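Local coordinates for probable disease resistance protein At5g66900 (Arabidopsis thaliana, PDB 7L7W), which acts as a helper immune receptor in plant defence, forming a calcium-permeable nonselective cation channel linked to cell death, and is represented here by its N-terminal CC-R domain, at residues L44-I58 with I107-L119. The protein carries 2 engineered substitutions. Numbering follows the deposited sequence.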
ATOM      1  N   LEU A  44      11.119   4.207  15.403  1.00 63.88           N
ATOM      2  CA  LEU A  44      10.501   4.229  16.717  1.00 57.43           C
ATOM      3  C   LEU A  44      11.287   3.383  17.716  1.00 66.40           C
ATOM      4  O   LEU A  44      11.446   3.795  18.871  1.00 68.93           O
ATOM      5  CB  LEU A  44       9.040   3.784  16.642  1.00 52.83           C
ATOM      6  CG  LEU A  44       8.272   4.088  17.941  1.00 59.57           C
ATOM      7  CD1 LEU A  44       8.031   5.602  18.225  1.00 53.38           C
ATOM      8  CD2 LEU A  44       6.986   3.286  18.065  1.00 46.07           C
ATOM      9  N   VAL A  45      11.815   2.218  17.310  1.00 59.59           N
ATOM     10  CA  VAL A  45      12.547   1.455  18.317  1.00 65.82           C
ATOM     11  C   VAL A  45      13.881   2.122  18.621  1.00 70.92           C
ATOM     12  O   VAL A  45      14.387   2.002  19.740  1.00 70.49           O
ATOM     13  CB  VAL A  45      12.754  -0.029  17.955  1.00 59.81           C
ATOM     14  CG1 VAL A  45      11.498  -0.635  17.372  1.00 56.67           C
ATOM     15  CG2 VAL A  45      13.965  -0.214  17.094  1.00 66.33           C
ATOM     16  N   SER A  46      14.456   2.877  17.682  1.00 63.80           N
ATOM     17  CA  SER A  46      15.677   3.598  18.030  1.00 59.31           C
ATOM     18  C   SER A  46      15.387   4.654  19.091  1.00 64.53           C
ATOM     19  O   SER A  46      16.117   4.770  20.092  1.00 70.01           O
ATOM     20  CB  SER A  46      16.305   4.241  16.799  1.00 60.45           C
ATOM     21  OG  SER A  46      15.943   5.609  16.733  1.00 76.26           O
ATOM     22  N   THR A  47      14.318   5.438  18.895  1.00 60.36           N
ATOM     23  CA  THR A  47      13.963   6.411  19.919  1.00 64.08           C
ATOM     24  C   THR A  47      13.645   5.734  21.249  1.00 63.16           C
ATOM     25  O   THR A  47      14.108   6.178  22.305  1.00 62.25           O
ATOM     26  CB  THR A  47      12.793   7.267  19.464  1.00 70.19           C
ATOM     27  OG1 THR A  47      13.275   8.271  18.565  1.00 73.08           O
ATOM     28  CG2 THR A  47      12.133   7.943  20.661  1.00 68.78           C
ATOM     29  N   MET A  48      12.889   4.639  21.210  1.00 63.98           N
ATOM     30  CA  MET A  48      12.516   3.951  22.442  1.00 67.34           C
ATOM     31  C   MET A  48      13.725   3.321  23.133  1.00 65.52           C
ATOM     32  O   MET A  48      13.742   3.202  24.361  1.00 67.60           O
ATOM     33  CB  MET A  48      11.453   2.886  22.147  1.00 65.02           C
ATOM     34  CG  MET A  48      10.058   3.463  21.849  1.00 66.67           C
ATOM     35  SD  MET A  48       8.722   2.229  21.691  1.00 65.03           S
ATOM     36  CE  MET A  48       9.220   1.284  20.240  1.00 67.70           C
ATOM     37  N   GLU A  49      14.747   2.929  22.380  1.00 70.47           N
ATOM     38  CA  GLU A  49      15.933   2.368  23.003  1.00 64.58           C
ATOM     39  C   GLU A  49      16.801   3.457  23.613  1.00 63.37           C
ATOM     40  O   GLU A  49      17.502   3.196  24.598  1.00 60.73           O
ATOM     41  CB  GLU A  49      16.701   1.519  21.987  1.00 58.81           C
ATOM     42  CG  GLU A  49      16.042   0.147  21.802  1.00 68.21           C
ATOM     43  CD  GLU A  49      16.730  -0.755  20.784  1.00 84.24           C
ATOM     44  OE1 GLU A  49      17.168  -0.260  19.709  1.00 85.83           O
ATOM     45  OE2 GLU A  49      16.802  -1.979  21.056  1.00 82.34           O
ATOM     46  N   ILE A  50      16.753   4.671  23.052  1.00 58.21           N
ATOM     47  CA  ILE A  50      17.331   5.830  23.741  1.00 59.66           C
ATOM     48  C   ILE A  50      16.603   6.083  25.059  1.00 68.75           C
ATOM     49  O   ILE A  50      17.220   6.329  26.103  1.00 65.78           O
ATOM     50  CB  ILE A  50      17.262   7.082  22.851  1.00 63.12           C
ATOM     51  CG1 ILE A  50      18.155   6.960  21.627  1.00 58.18           C
ATOM     52  CG2 ILE A  50      17.580   8.338  23.669  1.00 51.77           C
ATOM     53  CD1 ILE A  50      17.830   8.032  20.585  1.00 59.19           C
ATOM     54  N   LEU A  51      15.271   6.080  25.013  1.00 68.72           N
ATOM     55  CA  LEU A  51      14.485   6.399  26.199  1.00 66.91           C
ATOM     56  C   LEU A  51      14.551   5.303  27.265  1.00 64.90           C
ATOM     57  O   LEU A  51      14.303   5.587  28.440  1.00 59.76           O
ATOM     58  CB  LEU A  51      13.037   6.666  25.782  1.00 61.14           C
ATOM     59  CG  LEU A  51      11.928   6.672  26.836  1.00 67.47           C
ATOM     60  CD1 LEU A  51      11.885   8.024  27.558  1.00 62.96           C
ATOM     61  CD2 LEU A  51      10.574   6.333  26.209  1.00 65.89           C
ATOM     62  N   PHE A  52      14.897   4.072  26.883  1.00 62.45           N
ATOM     63  CA  PHE A  52      14.806   2.935  27.800  1.00 67.58           C
ATOM     64  C   PHE A  52      15.680   3.047  29.053  1.00 68.81           C
ATOM     65  O   PHE A  52      15.196   2.702  30.147  1.00 65.15           O
ATOM     66  CB  PHE A  52      15.118   1.648  27.026  1.00 59.59           C
ATOM     67  CG  PHE A  52      14.960   0.422  27.844  1.00 61.93           C
ATOM     68  CD1 PHE A  52      13.701  -0.062  28.139  1.00 60.71           C
ATOM     69  CD2 PHE A  52      16.067  -0.230  28.359  1.00 65.65           C
ATOM     70  CE1 PHE A  52      13.539  -1.196  28.921  1.00 66.12           C
ATOM     71  CE2 PHE A  52      15.915  -1.370  29.140  1.00 64.27           C
ATOM     72  CZ  PHE A  52      14.647  -1.853  29.422  1.00 63.52           C
ATOM     73  N   PRO A  53      16.947   3.460  28.982  1.00 61.84           N
ATOM     74  CA  PRO A  53      17.718   3.575  30.229  1.00 71.25           C
ATOM     75  C   PRO A  53      17.168   4.648  31.154  1.00 71.18           C
ATOM     76  O   PRO A  53      17.245   4.520  32.385  1.00 71.81           O
ATOM     77  CB  PRO A  53      19.131   3.923  29.736  1.00 66.38           C
ATOM     78  CG  PRO A  53      19.134   3.573  28.307  1.00 70.34           C
ATOM     79  CD  PRO A  53      17.759   3.851  27.827  1.00 62.33           C
ATOM     80  N   LEU A  54      16.616   5.716  30.584  1.00 67.05           N
ATOM     81  CA  LEU A  54      15.993   6.748  31.403  1.00 66.74           C
ATOM     82  C   LEU A  54      14.796   6.190  32.164  1.00 67.59           C
ATOM     83  O   LEU A  54      14.568   6.546  33.328  1.00 73.30           O
ATOM     84  CB  LEU A  54      15.594   7.920  30.518  1.00 63.78           C
ATOM     85  CG  LEU A  54      15.030   9.145  31.195  1.00 70.88           C
ATOM     86  CD1 LEU A  54      15.844  10.338  30.750  1.00 79.68           C
ATOM     87  CD2 LEU A  54      13.595   9.296  30.754  1.00 69.96           C
ATOM     88  N   THR A  55      14.045   5.280  31.537  1.00 69.14           N
ATOM     89  CA  THR A  55      12.981   4.583  32.252  1.00 70.14           C
ATOM     90  C   THR A  55      13.555   3.678  33.318  1.00 66.96           C
ATOM     91  O   THR A  55      12.974   3.538  34.392  1.00 78.28           O
ATOM     92  CB  THR A  55      12.110   3.753  31.305  1.00 63.55           C
ATOM     93  OG1 THR A  55      12.947   2.949  30.466  1.00 66.66           O
ATOM     94  CG2 THR A  55      11.225   4.653  30.458  1.00 64.58           C
ATOM     95  N   GLN A  56      14.691   3.048  33.050  1.00 71.55           N
ATOM     96  CA  GLN A  56      15.268   2.193  34.080  1.00 71.99           C
ATOM     97  C   GLN A  56      15.610   2.997  35.329  1.00 74.65           C
ATOM     98  O   GLN A  56      15.272   2.600  36.452  1.00 72.40           O
ATOM     99  CB  GLN A  56      16.497   1.479  33.542  1.00 69.65           C
ATOM    100  CG  GLN A  56      16.180   0.581  32.387  1.00 73.24           C
ATOM    101  CD  GLN A  56      17.370  -0.234  31.984  1.00 73.70           C
ATOM    102  OE1 GLN A  56      18.299   0.271  31.345  1.00 79.96           O
ATOM    103  NE2 GLN A  56      17.359  -1.512  32.351  1.00 71.30           N
ATOM    104  N   LYS A  57      16.268   4.144  35.153  1.00 70.79           N
ATOM    105  CA  LYS A  57      16.686   4.885  36.333  1.00 79.47           C
ATOM    106  C   LYS A  57      15.535   5.650  36.977  1.00 79.90           C
ATOM    107  O   LYS A  57      15.610   5.940  38.173  1.00 79.22           O
ATOM    108  CB  LYS A  57      17.869   5.814  36.022  1.00 80.12           C
ATOM    109  CG  LYS A  57      17.563   7.098  35.303  1.00 78.88           C
ATOM    110  CD  LYS A  57      18.865   7.843  34.982  1.00 91.16           C
ATOM    111  CE  LYS A  57      19.677   7.179  33.855  1.00 87.48           C
ATOM    112  NZ  LYS A  57      20.997   7.862  33.612  1.00 91.44           N
ATOM    113  N   ILE A  58      14.459   5.946  36.236  1.00 76.28           N
ATOM    114  CA  ILE A  58      13.241   6.441  36.881  1.00 71.94           C
ATOM    115  C   ILE A  58      12.622   5.364  37.767  1.00 75.54           C
ATOM    116  O   ILE A  58      12.184   5.646  38.890  1.00 83.27           O
ATOM    117  CB  ILE A  58      12.232   6.947  35.834  1.00 70.85           C
ATOM    118  CG1 ILE A  58      12.629   8.330  35.316  1.00 64.96           C
ATOM    119  CG2 ILE A  58      10.811   6.982  36.410  1.00 70.24           C
ATOM    120  CD1 ILE A  58      11.682   8.849  34.292  1.00 66.17           C
ATOM    121  N   ILE A 107       4.474  10.406  18.102  1.00 65.31           N
ATOM    122  CA  ILE A 107       4.858   9.662  19.301  1.00 64.50           C
ATOM    123  C   ILE A 107       6.363   9.736  19.470  1.00 63.81           C
ATOM    124  O   ILE A 107       6.873  10.143  20.521  1.00 66.09           O
ATOM    125  CB  ILE A 107       4.374   8.207  19.224  1.00 63.81           C
ATOM    126  CG1 ILE A 107       2.839   8.168  19.160  1.00 68.18           C
ATOM    127  CG2 ILE A 107       4.921   7.409  20.403  1.00 59.59           C
ATOM    128  CD1 ILE A 107       2.261   6.770  19.112  1.00 61.96           C
ATOM    129  N   ASN A 108       7.081   9.456  18.380  1.00 65.11           N
ATOM    130  CA  ASN A 108       8.534   9.552  18.351  1.00 62.80           C
ATOM    131  C   ASN A 108       8.992  10.898  18.895  1.00 65.09           C
ATOM    132  O   ASN A 108       9.777  10.959  19.854  1.00 66.92           O
ATOM    133  CB  ASN A 108       9.009   9.342  16.910  1.00 68.78           C
ATOM    134  CG  ASN A 108      10.491   9.143  16.798  1.00 67.33           C
ATOM    135  OD1 ASN A 108      10.962   8.007  16.731  1.00 74.03           O
ATOM    136  ND2 ASN A 108      11.241  10.240  16.734  1.00 68.29           N
ATOM    137  N   LYS A 109       8.446  11.998  18.347  1.00 62.89           N
ATOM    138  CA  LYS A 109       8.955  13.300  18.760  1.00 70.48           C
ATOM    139  C   LYS A 109       8.743  13.486  20.257  1.00 73.05           C
ATOM    140  O   LYS A 109       9.674  13.875  20.977  1.00 72.25           O
ATOM    141  CB  LYS A 109       8.310  14.440  17.958  1.00 62.58           C
ATOM    142  CG  LYS A 109       8.745  15.858  18.427  1.00 85.17           C
ATOM    143  CD  LYS A 109      10.231  15.854  18.918  1.00 96.19           C
ATOM    144  CE  LYS A 109      10.732  17.148  19.562  1.00 92.46           C
ATOM    145  NZ  LYS A 109      11.951  16.836  20.371  1.00 88.00           N
ATOM    146  N   ASP A 110       7.564  13.101  20.752  1.00 72.19           N
ATOM    147  CA  ASP A 110       7.266  13.297  22.164  1.00 71.60           C
ATOM    148  C   ASP A 110       8.284  12.556  23.021  1.00 78.13           C
ATOM    149  O   ASP A 110       8.892  13.143  23.933  1.00 74.12           O
ATOM    150  CB  ASP A 110       5.834  12.844  22.453  1.00 68.77           C
ATOM    151  CG  ASP A 110       4.789  13.753  21.795  1.00 79.79           C
ATOM    152  OD1 ASP A 110       5.188  14.748  21.146  1.00 80.75           O
ATOM    153  OD2 ASP A 110       3.572  13.470  21.907  1.00 78.60           O
ATOM    154  N   MET A 111       8.563  11.294  22.663  1.00 70.37           N
ATOM    155  CA  MET A 111       9.501  10.511  23.455  1.00 69.58           C
ATOM    156  C   MET A 111      10.846  11.210  23.506  1.00 71.36           C
ATOM    157  O   MET A 111      11.426  11.387  24.587  1.00 71.08           O
ATOM    158  CB  MET A 111       9.633   9.102  22.881  1.00 60.61           C
ATOM    159  CG  MET A 111       8.543   8.158  23.345  1.00 58.72           C
ATOM    160  SD  MET A 111       8.575   6.561  22.514  1.00 73.89           S
ATOM    161  CE  MET A 111       7.325   5.673  23.448  1.00 60.56           C
ATOM    162  N   LEU A 112      11.301  11.715  22.357  1.00 69.08           N
ATOM    163  CA  LEU A 112      12.596  12.371  22.328  1.00 72.52           C
ATOM    164  C   LEU A 112      12.613  13.585  23.247  1.00 73.00           C
ATOM    165  O   LEU A 112      13.556  13.758  24.031  1.00 76.59           O
ATOM    166  CB  LEU A 112      12.963  12.760  20.898  1.00 68.80           C
ATOM    167  CG  LEU A 112      13.409  11.561  20.058  1.00 73.22           C
ATOM    168  CD1 LEU A 112      13.952  12.016  18.722  1.00 69.67           C
ATOM    169  CD2 LEU A 112      14.429  10.702  20.791  1.00 70.32           C
ATOM    170  N   LYS A 113      11.560  14.411  23.208  1.00 66.25           N
ATOM    171  CA  LYS A 113      11.584  15.584  24.076  1.00 78.10           C
ATOM    172  C   LYS A 113      11.598  15.168  25.540  1.00 72.34           C
ATOM    173  O   LYS A 113      12.288  15.786  26.358  1.00 70.66           O
ATOM    174  CB  LYS A 113      10.402  16.514  23.799  1.00 76.01           C
ATOM    175  CG  LYS A 113      10.541  17.845  24.550  1.00 86.88           C
ATOM    176  CD  LYS A 113       9.195  18.429  24.982  1.00 92.55           C
ATOM    177  CE  LYS A 113       8.464  17.509  25.965  1.00 95.43           C
ATOM    178  NZ  LYS A 113       8.545  17.969  27.388  1.00 93.20           N
ATOM    179  N   PHE A 114      10.906  14.080  25.865  1.00 70.41           N
ATOM    180  CA  PHE A 114      10.905  13.608  27.236  1.00 65.74           C
ATOM    181  C   PHE A 114      12.304  13.224  27.695  1.00 73.63           C
ATOM    182  O   PHE A 114      12.623  13.352  28.879  1.00 76.29           O
ATOM    183  CB  PHE A 114       9.958  12.428  27.376  1.00 63.53           C
ATOM    184  CG  PHE A 114       9.736  12.030  28.782  1.00 76.77           C
ATOM    185  CD1 PHE A 114       8.656  12.536  29.487  1.00 82.14           C
ATOM    186  CD2 PHE A 114      10.628  11.179  29.426  1.00 81.40           C
ATOM    187  CE1 PHE A 114       8.458  12.190  30.816  1.00 87.51           C
ATOM    188  CE2 PHE A 114      10.443  10.830  30.763  1.00 84.46           C
ATOM    189  CZ  PHE A 114       9.352  11.336  31.458  1.00 85.41           C
ATOM    190  N   CYS A 115      13.154  12.763  26.780  1.00 76.97           N
ATOM    191  CA  CYS A 115      14.512  12.389  27.154  1.00 78.69           C
ATOM    192  C   CYS A 115      15.368  13.579  27.580  1.00 77.41           C
ATOM    193  O   CYS A 115      16.539  13.374  27.910  1.00 76.81           O
ATOM    194  CB  CYS A 115      15.178  11.657  25.993  1.00 79.12           C
ATOM    195  SG  CYS A 115      14.496  10.002  25.664  1.00 88.07           S
ATOM    196  N   GLN A 116      14.825  14.803  27.569  1.00 78.80           N
ATOM    197  CA  GLN A 116      15.482  15.974  28.140  1.00 81.37           C
ATOM    198  C   GLN A 116      14.958  16.302  29.540  1.00 78.88           C
ATOM    199  O   GLN A 116      15.056  17.452  29.991  1.00 72.30           O
ATOM    200  CB  GLN A 116      15.311  17.191  27.223  1.00 83.44           C
ATOM    201  CG  GLN A 116      15.451  16.911  25.729  1.00 89.05           C
ATOM    202  CD  GLN A 116      16.830  16.382  25.353  1.00 91.24           C
ATOM    203  OE1 GLN A 116      17.851  16.881  25.839  1.00 99.36           O
ATOM    204  NE2 GLN A 116      16.867  15.378  24.471  1.00 84.61           N
ATOM    205  N   ILE A 117      14.384  15.327  30.219  1.00 71.70           N
ATOM    206  CA  ILE A 117      13.824  15.557  31.538  1.00 71.11           C
ATOM    207  C   ILE A 117      14.961  15.706  32.544  1.00 81.51           C
ATOM    208  O   ILE A 117      15.959  14.976  32.499  1.00 79.19           O
ATOM    209  CB  ILE A 117      12.866  14.408  31.903  1.00 74.15           C
ATOM    210  CG1 ILE A 117      12.141  14.693  33.224  1.00 77.75           C
ATOM    211  CG2 ILE A 117      13.592  13.066  31.911  1.00 67.81           C
ATOM    212  CD1 ILE A 117      10.785  15.321  33.033  1.00 80.88           C
ATOM    213  N   ASP A 118      14.826  16.685  33.441  1.00 89.25           N
ATOM    214  CA  ASP A 118      15.777  16.903  34.535  1.00 85.50           C
ATOM    215  C   ASP A 118      15.298  16.113  35.749  1.00 80.69           C
ATOM    216  O   ASP A 118      14.429  16.570  36.498  1.00 76.32           O
ATOM    217  CB  ASP A 118      15.891  18.392  34.855  1.00 82.73           C
ATOM    218  CG  ASP A 118      16.957  18.693  35.913  1.00 95.70           C
ATOM    219  OD1 ASP A 118      17.193  19.897  36.178  1.00 94.46           O
ATOM    220  OD2 ASP A 118      17.556  17.740  36.476  1.00 96.75           O
ATOM    221  N   LEU A 119      15.867  14.922  35.949  1.00 74.11           N
ATOM    222  CA  LEU A 119      15.403  14.070  37.039  1.00 78.19           C
ATOM    223  C   LEU A 119      15.679  14.699  38.397  1.00 76.61           C
ATOM    224  O   LEU A 119      14.886  14.537  39.335  1.00 79.01           O
ATOM    225  CB  LEU A 119      16.059  12.695  36.952  1.00 79.43           C
ATOM    226  CG  LEU A 119      15.371  11.670  36.061  1.00 71.06           C
ATOM    227  CD1 LEU A 119      16.033  10.318  36.230  1.00 71.63           C
ATOM    228  CD2 LEU A 119      13.898  11.592  36.397  1.00 73.24           C
TER
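Leu51 and Leu54 meet Cys115 and Phe114 in a largely apolar seam, a worked example of a helix packed on another helix and on the turn that follows it. The thiol of Cys115 lies against the backbone of the facing helix, SG being 3.6 Å from Leu51 CA. Leu51 divides its branches: CD1 approaches the Phe114 ring obliquely, while CD2 reaches Met111 CG. With CG anti to the backbone N (chi1 -175°), Leu54 sends CD2 to the ring edge, in its plane, 3.5 Å from Phe114 CE2; its other methyl, CD1, meets Ile117 CG2 at 3.7 Å.

Sulfur contacts continue this seam toward Leu44, where Met111, extended beyond CG, brings SD to 3.5 Å from Met48 CG. Thr47 faces two ways: its methyl CG2 rests on Met111 CB at 3.5 Å, and OG1 lies beside the Asn108 amide and Leu112 CD2.

At the end of helix 97-114 a type I beta turn from Phe114 to Ile117 leads the chain out of the helix, and packing continues through Ile117 to Leu119, whose CD2 touches Ile58 CG1 at 3.7 Å and whose CD1 meets the aliphatic part of Lys57.

Helix 20-32 packs on Met48 and Leu51, and helix 70-88 on Met111 and Phe114. The axes of segments 44-58 and 107-114 point in the same sense, approach to 9.4 Å and are inclined by 26°, an arrangement characteristic of the four-helix bundle of this RPW8-like CC-R domain.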